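Local atomic coordinates of Maltose/maltodextrin transport permease homologue (PDB entry 6FFL), a protein that binds maltotriose through its MalE-like solute-binding domain, the piece crystallised here, and, as a MalF fusion, probably takes part in maltodextrin uptake by an ABC transporter. Residues V299-A304 against V309-L314; R16-E21 against A304-V309; A97-D102 against V267-Y272. All coordinates share one frame; numbering follows the deposited sequence.

Interaction 1 of 3, residues V299-A304 against V309-L314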
loop_
_atom_site.group_PDB
_atom_site.type_symbol
_atom_site.label_atom_id
_atom_site.label_comp_id
_atom_site.label_asym_id
_atom_site.label_seq_id
_atom_site.Cartn_x
_atom_site.Cartn_y
_atom_site.Cartn_z
ATOM N N VAL A 299 10.831 14.115 11.941
ATOM C CA VAL A 299 9.639 13.984 11.102
ATOM C C VAL A 299 9.095 12.558 11.141
ATOM O O VAL A 299 7.877 12.350 11.191
ATOM C CB VAL A 299 9.939 14.428 9.656
ATOM C CG1 VAL A 299 8.732 14.146 8.762
ATOM C CG2 VAL A 299 10.287 15.906 9.620
ATOM N N GLN A 300 9.975 11.554 11.100
ATOM C CA GLN A 300 9.507 10.170 11.195
ATOM C C GLN A 300 8.733 9.935 12.488
ATOM O O GLN A 300 7.718 9.229 12.495
ATOM C CB GLN A 300 10.687 9.207 11.115
ATOM C CG GLN A 300 11.429 9.233 9.783
ATOM C CD GLN A 300 12.209 7.957 9.543
ATOM O OE1 GLN A 300 11.975 6.948 10.207
ATOM N NE2 GLN A 300 13.138 7.990 8.580
ATOM N N LEU A 301 9.203 10.509 13.590
ATOM C CA LEU A 301 8.516 10.319 14.861
ATOM C C LEU A 301 7.243 11.146 14.963
ATOM O O LEU A 301 6.356 10.801 15.751
ATOM C CB LEU A 301 9.461 10.643 16.019
ATOM C CG LEU A 301 10.605 9.639 16.223
ATOM C CD1 LEU A 301 11.562 10.108 17.333
ATOM C CD2 LEU A 301 10.062 8.239 16.505
ATOM N N LEU A 302 7.137 12.238 14.207
ATOM C CA LEU A 302 5.865 12.946 14.119
ATOM C C LEU A 302 4.799 12.054 13.494
ATOM O O LEU A 302 3.676 11.951 14.010
ATOM C CB LEU A 302 6.033 14.232 13.311
ATOM C CG LEU A 302 4.805 15.129 13.184
ATOM C CD1 LEU A 302 4.351 15.634 14.547
ATOM C CD2 LEU A 302 5.131 16.292 12.249
ATOM N N PHE A 303 5.139 11.394 12.379
ATOM C CA PHE A 303 4.227 10.422 11.776
ATOM C C PHE A 303 3.966 9.269 12.731
ATOM O O PHE A 303 2.821 8.839 12.908
ATOM C CB PHE A 303 4.794 9.885 10.458
ATOM C CG PHE A 303 4.605 10.812 9.294
ATOM C CD1 PHE A 303 3.393 10.853 8.621
ATOM C CD2 PHE A 303 5.638 11.630 8.863
ATOM C CE1 PHE A 303 3.212 11.691 7.549
ATOM C CE2 PHE A 303 5.460 12.477 7.794
ATOM C CZ PHE A 303 4.234 12.512 7.135
ATOM N N ALA A 304 5.025 8.745 13.352
ATOM C CA ALA A 304 4.835 7.641 14.293
ATOM C C ALA A 304 3.869 8.031 15.406
ATOM O O ALA A 304 3.015 7.232 15.806
ATOM C CB ALA A 304 6.188 7.199 14.865
ATOM N N VAL A 309 2.560 4.712 12.523
ATOM C CA VAL A 309 3.324 3.810 11.664
ATOM C C VAL A 309 4.754 3.640 12.170
ATOM O O VAL A 309 5.235 4.419 13.002
ATOM C CB VAL A 309 3.311 4.303 10.202
ATOM C CG1 VAL A 309 1.876 4.288 9.659
ATOM C CG2 VAL A 309 3.915 5.697 10.089
ATOM N N LEU A 310 5.440 2.620 11.655
ATOM C CA LEU A 310 6.784 2.260 12.104
ATOM C C LEU A 310 7.843 3.076 11.360
ATOM O O LEU A 310 7.914 2.991 10.127
ATOM C CB LEU A 310 7.025 0.775 11.862
ATOM C CG LEU A 310 8.371 0.193 12.292
ATOM C CD1 LEU A 310 8.498 0.198 13.806
ATOM C CD2 LEU A 310 8.535 -1.213 11.704
ATOM N N PRO A 311 8.710 3.818 12.049
ATOM C CA PRO A 311 9.774 4.554 11.348
ATOM C C PRO A 311 10.679 3.634 10.543
ATOM O O PRO A 311 10.910 2.476 10.896
ATOM C CB PRO A 311 10.566 5.216 12.490
ATOM C CG PRO A 311 9.535 5.397 13.574
ATOM C CD PRO A 311 8.678 4.150 13.486
ATOM N N SER A 312 11.243 4.194 9.476
ATOM C CA SER A 312 12.275 3.490 8.731
ATOM C C SER A 312 13.646 3.621 9.383
ATOM O O SER A 312 14.498 2.743 9.209
ATOM C CB SER A 312 12.329 4.028 7.304
ATOM O OG SER A 312 12.577 5.418 7.314
ATOM N N ASN A 313 13.893 4.712 10.110
ATOM C CA ASN A 313 15.182 4.896 10.760
ATOM C C ASN A 313 15.283 3.966 11.968
ATOM O O ASN A 313 14.371 3.910 12.794
ATOM C CB ASN A 313 15.356 6.353 11.182
ATOM C CG ASN A 313 16.671 6.596 11.886
ATOM O OD1 ASN A 313 16.833 6.240 13.048
ATOM N ND2 ASN A 313 17.629 7.197 11.173
ATOM N N LEU A 314 16.384 3.214 12.049
ATOM C CA LEU A 314 16.488 2.154 13.048
ATOM C C LEU A 314 16.578 2.721 14.458
ATOM O O LEU A 314 15.918 2.215 15.371
ATOM C CB LEU A 314 17.694 1.256 12.743
ATOM C CG LEU A 314 17.610 0.536 11.378
ATOM C CD1 LEU A 314 18.869 -0.265 11.076
ATOM C CD2 LEU A 314 16.364 -0.358 11.280
#

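Interaction 2 of 3, residues R16-E21 against A304-V309. With SO4 (sulfate ion), chain H.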
loop_
_atom_site.group_PDB
_atom_site.type_symbol
_atom_site.label_atom_id
_atom_site.label_comp_id
_atom_site.label_asym_id
_atom_site.label_seq_id
_atom_site.Cartn_x
_atom_site.Cartn_y
_atom_site.Cartn_z
ATOM N N ARG A 16 -1.311 13.277 5.125
ATOM C CA ARG A 16 -0.979 14.577 4.552
ATOM C C ARG A 16 -1.227 15.714 5.538
ATOM O O ARG A 16 -0.606 16.772 5.400
ATOM C CB ARG A 16 -1.726 14.800 3.232
ATOM C CG ARG A 16 -3.201 14.983 3.324
ATOM C CD ARG A 16 -3.745 15.476 1.970
ATOM N NE ARG A 16 -5.205 15.421 1.932
ATOM C CZ ARG A 16 -5.900 14.377 1.490
ATOM N NH1 ARG A 16 -5.272 13.297 1.030
ATOM N NH2 ARG A 16 -7.232 14.414 1.507
ATOM N N GLN A 17 -2.078 15.515 6.554
ATOM C CA GLN A 17 -2.131 16.489 7.645
ATOM C C GLN A 17 -0.781 16.593 8.338
ATOM O O GLN A 17 -0.326 17.695 8.673
ATOM C CB GLN A 17 -3.209 16.119 8.668
ATOM C CG GLN A 17 -4.602 16.005 8.098
ATOM C CD GLN A 17 -5.021 17.249 7.344
ATOM O OE1 GLN A 17 -5.087 18.343 7.908
ATOM N NE2 GLN A 17 -5.293 17.089 6.051
ATOM N N VAL A 18 -0.128 15.456 8.569
ATOM C CA VAL A 18 1.183 15.480 9.208
ATOM C C VAL A 18 2.212 16.111 8.277
ATOM O O VAL A 18 3.047 16.920 8.711
ATOM C CB VAL A 18 1.590 14.061 9.643
ATOM C CG1 VAL A 18 3.003 14.054 10.200
ATOM C CG2 VAL A 18 0.585 13.510 10.666
ATOM N N LEU A 19 2.157 15.770 6.988
ATOM C CA LEU A 19 3.045 16.402 6.012
ATOM C C LEU A 19 2.929 17.922 6.057
ATOM O O LEU A 19 3.940 18.636 6.062
ATOM C CB LEU A 19 2.738 15.886 4.602
ATOM C CG LEU A 19 3.553 16.523 3.484
ATOM C CD1 LEU A 19 5.023 16.200 3.654
ATOM C CD2 LEU A 19 3.054 16.022 2.130
ATOM N N ALA A 20 1.700 18.433 6.105
ATOM C CA ALA A 20 1.505 19.878 6.153
ATOM C C ALA A 20 2.176 20.490 7.379
ATOM O O ALA A 20 2.799 21.554 7.287
ATOM C CB ALA A 20 0.014 20.210 6.135
ATOM N N GLU A 21 2.056 19.838 8.541
ATOM C CA GLU A 21 2.723 20.348 9.734
ATOM C C GLU A 21 4.238 20.336 9.558
ATOM O O GLU A 21 4.923 21.303 9.916
ATOM C CB GLU A 21 2.316 19.525 10.958
ATOM C CG GLU A 21 3.065 19.883 12.236
ATOM C CD GLU A 21 2.558 19.130 13.458
ATOM O OE1 GLU A 21 1.529 18.426 13.358
ATOM O OE2 GLU A 21 3.189 19.249 14.530
ATOM N N ALA A 304 5.025 8.745 13.352
ATOM C CA ALA A 304 4.835 7.641 14.293
ATOM C C ALA A 304 3.869 8.031 15.406
ATOM O O ALA A 304 3.015 7.232 15.806
ATOM C CB ALA A 304 6.188 7.199 14.865
ATOM N N GLU A 305 3.955 9.275 15.882
ATOM C CA GLU A 305 3.108 9.704 16.989
ATOM C C GLU A 305 1.668 9.946 16.547
ATOM O O GLU A 305 0.729 9.588 17.269
ATOM C CB GLU A 305 3.692 10.965 17.620
ATOM C CG GLU A 305 2.847 11.587 18.720
ATOM C CD GLU A 305 3.501 12.835 19.288
ATOM O OE1 GLU A 305 3.564 13.857 18.571
ATOM O OE2 GLU A 305 3.977 12.784 20.442
ATOM N N LYS A 306 1.471 10.542 15.377
ATOM C CA LYS A 306 0.141 10.994 14.992
ATOM C C LYS A 306 -0.639 9.979 14.164
ATOM O O LYS A 306 -1.872 9.955 14.253
ATOM C CB LYS A 306 0.246 12.329 14.253
ATOM C CG LYS A 306 0.911 13.403 15.116
ATOM C CD LYS A 306 0.331 14.781 14.882
ATOM C CE LYS A 306 0.868 15.773 15.910
ATOM N NZ LYS A 306 0.243 17.113 15.762
ATOM N N VAL A 307 0.021 9.129 13.371
ATOM C CA VAL A 307 -0.687 8.128 12.579
ATOM C C VAL A 307 -0.181 6.714 12.824
ATOM O O VAL A 307 -0.659 5.777 12.182
ATOM C CB VAL A 307 -0.673 8.462 11.069
ATOM C CG1 VAL A 307 -1.304 9.844 10.848
ATOM C CG2 VAL A 307 0.750 8.381 10.459
ATOM N N GLY A 308 0.766 6.526 13.737
ATOM C CA GLY A 308 0.989 5.227 14.335
ATOM C C GLY A 308 1.852 4.259 13.563
ATOM O O GLY A 308 1.887 3.077 13.928
ATOM N N VAL A 309 2.560 4.712 12.523
ATOM C CA VAL A 309 3.324 3.810 11.664
ATOM C C VAL A 309 4.754 3.640 12.170
ATOM O O VAL A 309 5.235 4.419 13.002
ATOM C CB VAL A 309 3.311 4.303 10.202
ATOM C CG1 VAL A 309 1.876 4.288 9.659
ATOM C CG2 VAL A 309 3.915 5.697 10.089
HETATM S S SO4 H . -8.379 11.161 1.150
HETATM O O1 SO4 H . -9.468 10.343 0.630
HETATM O O2 SO4 H . -7.542 11.599 0.029
HETATM O O3 SO4 H . -7.571 10.388 2.086
HETATM O O4 SO4 H . -8.919 12.316 1.857
#

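Interaction 3 of 3, residues A97-D102 against V267-Y272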
loop_
_atom_site.group_PDB
_atom_site.type_symbol
_atom_site.label_atom_id
_atom_site.label_comp_id
_atom_site.label_asym_id
_atom_site.label_seq_id
_atom_site.Cartn_x
_atom_site.Cartn_y
_atom_site.Cartn_z
ATOM N N ALA A 97 12.917 0.161 3.535
ATOM C CA ALA A 97 12.621 1.547 3.216
ATOM C C ALA A 97 13.495 2.096 2.104
ATOM O O ALA A 97 13.276 3.230 1.677
ATOM C CB ALA A 97 12.801 2.425 4.450
ATOM N N ALA A 98 14.485 1.337 1.643
ATOM C CA ALA A 98 15.370 1.783 0.562
ATOM C C ALA A 98 15.652 0.615 -0.364
ATOM O O ALA A 98 16.789 0.145 -0.464
ATOM C CB ALA A 98 16.664 2.360 1.136
ATOM N N PRO A 99 14.626 0.123 -1.072
ATOM C CA PRO A 99 14.822 -1.049 -1.934
ATOM C C PRO A 99 15.793 -0.728 -3.055
ATOM O O PRO A 99 15.741 0.350 -3.646
ATOM C CB PRO A 99 13.417 -1.335 -2.482
ATOM C CG PRO A 99 12.693 -0.028 -2.387
ATOM C CD PRO A 99 13.251 0.645 -1.142
ATOM N N VAL A 100 16.676 -1.683 -3.345
ATOM C CA VAL A 100 17.706 -1.528 -4.368
ATOM C C VAL A 100 17.152 -1.992 -5.707
ATOM O O VAL A 100 16.426 -2.991 -5.792
ATOM C CB VAL A 100 18.976 -2.316 -3.985
ATOM C CG1 VAL A 100 20.000 -2.321 -5.125
ATOM C CG2 VAL A 100 19.594 -1.734 -2.724
ATOM N N TYR A 101 17.493 -1.262 -6.762
ATOM C CA TYR A 101 17.128 -1.657 -8.111
ATOM C C TYR A 101 18.294 -1.314 -9.020
ATOM O O TYR A 101 18.798 -0.189 -8.972
ATOM C CB TYR A 101 15.851 -0.955 -8.592
ATOM C CG TYR A 101 15.574 -1.269 -10.048
ATOM C CD1 TYR A 101 15.167 -2.542 -10.427
ATOM C CD2 TYR A 101 15.766 -0.320 -11.038
ATOM C CE1 TYR A 101 14.941 -2.861 -11.748
ATOM C CE2 TYR A 101 15.545 -0.629 -12.375
ATOM C CZ TYR A 101 15.127 -1.904 -12.718
ATOM O OH TYR A 101 14.900 -2.237 -14.031
ATOM N N ASP A 102 18.735 -2.282 -9.824
ATOM C CA ASP A 102 19.863 -2.065 -10.727
ATOM C C ASP A 102 21.087 -1.594 -9.950
ATOM O O ASP A 102 21.851 -0.747 -10.417
ATOM C CB ASP A 102 19.481 -1.067 -11.830
ATOM C CG ASP A 102 20.409 -1.119 -13.035
ATOM O OD1 ASP A 102 21.122 -2.129 -13.217
ATOM O OD2 ASP A 102 20.423 -0.126 -13.795
ATOM N N VAL A 267 5.063 -6.298 1.939
ATOM C CA VAL A 267 5.639 -5.409 2.940
ATOM C C VAL A 267 6.676 -4.543 2.250
ATOM O O VAL A 267 7.484 -5.044 1.459
ATOM C CB VAL A 267 6.256 -6.199 4.109
ATOM C CG1 VAL A 267 6.897 -5.259 5.129
ATOM C CG2 VAL A 267 5.169 -7.055 4.778
ATOM N N GLY A 268 6.645 -3.247 2.533
ATOM C CA GLY A 268 7.604 -2.372 1.887
ATOM C C GLY A 268 7.608 -0.974 2.459
ATOM O O GLY A 268 7.633 -0.800 3.675
ATOM N N THR A 269 7.582 0.031 1.590
ATOM C CA THR A 269 7.620 1.409 2.043
ATOM C C THR A 269 6.892 2.286 1.037
ATOM O O THR A 269 6.522 1.852 -0.059
ATOM C CB THR A 269 9.074 1.890 2.241
ATOM O OG1 THR A 269 9.083 3.107 3.003
ATOM C CG2 THR A 269 9.768 2.143 0.895
ATOM N N LYS A 270 6.682 3.530 1.431
ATOM C CA LYS A 270 6.407 4.620 0.505
ATOM C C LYS A 270 7.473 5.673 0.765
ATOM O O LYS A 270 7.786 5.962 1.922
ATOM C CB LYS A 270 4.985 5.176 0.701
ATOM C CG LYS A 270 3.869 4.129 0.454
ATOM C CD LYS A 270 2.501 4.654 0.868
ATOM C CE LYS A 270 2.349 4.672 2.395
ATOM N NZ LYS A 270 2.450 3.306 3.002
ATOM N N GLY A 271 8.089 6.189 -0.296
ATOM C CA GLY A 271 9.236 7.039 -0.056
ATOM C C GLY A 271 9.459 8.048 -1.157
ATOM O O GLY A 271 8.725 8.098 -2.147
ATOM N N TYR A 272 10.511 8.848 -0.962
ATOM C CA TYR A 272 10.820 10.005 -1.793
ATOM C C TYR A 272 11.850 9.667 -2.864
ATOM O O TYR A 272 12.816 8.940 -2.609
ATOM C CB TYR A 272 11.344 11.155 -0.926
ATOM C CG TYR A 272 10.359 11.635 0.131
ATOM C CD1 TYR A 272 9.416 12.615 -0.176
ATOM C CD2 TYR A 272 10.380 11.121 1.423
ATOM C CE1 TYR A 272 8.522 13.072 0.771
ATOM C CE2 TYR A 272 9.475 11.560 2.383
ATOM C CZ TYR A 272 8.548 12.540 2.046
ATOM O OH TYR A 272 7.637 12.991 2.981
#

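Interaction 1 of 3, residues V299-A304 against V309-L314
Helix 297-307 and the chain after it form a helix followed by a turn and a short, weakly bonded strand (310-311) of the periplasmic-binding-protein fold: after the turn, residues 309-314 run back past the helix, Ala304 CA lying 4.9 Å from Val309 CA and Gln300 CA 5.6 Å from Pro311 CA. One helical turn, 300 to 304, is thus matched by two residues of extended chain. Near the turn the backbones touch: Ala304 CA makes a CH...O contact with Val309 O at 3.5 Å.

Farther along, Gln300 carries the contact. With CG anti to its carbonyl carbon (chi1 -64°) and the chain extended beyond, its carboxamide reaches the returning backbone. Asn313 N donates to Gln300 OE1 over 2.9 Å, nearly straight at 171°, in the carbonyl plane and on a lone pair. Gln300 NE2 is satisfied by Thr295 O, which ties the other end of the amide to the chain just before the helix. Ser312 OG, beside that amide, is bonded to Gly109 O, and the backbone of Leu310 pairs with Val112 of the neighbouring strand 111-112.

Apolar contacts complete the interface. Phe303 CB meets Val309 CG2 at 4.3 Å. The Pro311 ring points at the helix: its CG stands 4.0 Å from Ala304 CB and 4.1 Å from Leu301 CD2, the leucine side chain crossing the ring at about a right angle.

Interaction 2 of 3, residues R16-E21 against A304-V309
Glu21 and Lys306 join two helices of the solute-binding-protein fold, 13-29 and 297-307, by a salt bridge at the exposed edge of a small helix-helix contact; the nearest backbone approach is 7.4 Å, between Val18 CA and Lys306 CA. Lys306 NZ donates to Glu21 OE1 over 3.0 Å, and the oxygen accepts on its syn lone pair, the side facing OE2. Glu21 OE2 stays 3.8 Å from Lys306 NZ, which makes the bridge single-pronged. Glu21 arrives fully extended, CG anti to the backbone N (chi1 174°), whereas the lysine is bent at chi2; the two side chains meet at about a right angle.

Beneath the ion pair the contact is apolar, with Val18 and Val307 buried. Val18 CG2 packs on Lys306 CB and on Val307 CG1, while Leu302 and Phe303 of helix 297-307 also touch Val18. Gly308, with positive phi (83°), turns the chain out of that helix; its amide makes a weak bond back to Ala304 O.

At the other end of segment 16-21, Arg16 holds a sulfate probably taken from the crystallisation liquor. NH1 also serves Met11 O, and the sulfate has a further donor in Tyr13 N. One sulfate oxygen, O2, lies in the guanidinium plane at its edge and accepts from Arg16 NH1 at 3.0 Å and weakly from NH2; the shortest of the bonds runs from Arg16 NH2 to sulfate O4, 2.7 Å.

Interaction 3 of 3, residues A97-D102 against V267-Y272
Thr269 projects its side chain onto the backbone of Ala97, and the two CA atoms come within 5.1 Å, the nearest backbone approach of the segments. The threonine presents its branched carbon first: Thr269 CB sits 3.7 Å from Ala97 CA, and both branches spread over the alanine. The methyl Thr269 CG2, placed between the backbone N and the carbonyl carbon, reaches Ala97 CA at 3.7 Å and lies 3.8 Å from Ala97 O. The hydroxyl takes the other flank. Lying anti to the backbone N (chi1 -165°), Thr269 OG1 passes the alanine methyl, Ala97 CB, at 4.0 Å, a van der Waals distance. Its polar partner is Ala111 O, to which OG1 is hydrogen-bonded, so this buried oxygen is satisfied away from Ala97.

Pro99 adds a lighter touch on the methyl side, its CD being 4.3 Å from Thr269 CG2. The CA-CB bond of Ala97 does not point at Thr269, which explains why the alanine offers mainly its backbone to the threonine. Strand 104-109 ties the two segments together: Ala97 is backbone-bonded to Gly109, and Met107 packs on Thr269.

The residue after Thr269 faces the other way. Lys270 turns its CB from residues 97-102, bonds through NZ to Asn114 OD1 and touches two glucose units of the bound maltotriose. Thr269 and Lys270 therefore put successive side chains on different sides of the backbone, one toward residues 97-102, the other where it touches the sugar, an arrangement belonging to the glycan pocket of a periplasmic-binding-protein fold, where Lys270 of strand 266-274 helps line the ligand site.

Interactions 1 and 2 share helix 297-307 and overlap at Ala304 and Val309: the former joins the helix to the chain returning after it, the latter to helix 13-29, far away in sequence. They meet directly, Phe303 CE1 packing on Val18 CB at 3.6 Å. Interaction 3 lies apart, with its centre about 15 Å from that of interaction 1, yet Ser312 CB touches Ala97 CB at 3.3 Å. Depth alone does not set the chemistry. Buried interaction 1 joins a side chain to backbone by a hydrogen bond; partly buried interaction 2 sets a salt bridge between an exposed lysine and a partly exposed glutamate beside valine packing; buried interaction 3 relies on van der Waals contact alone.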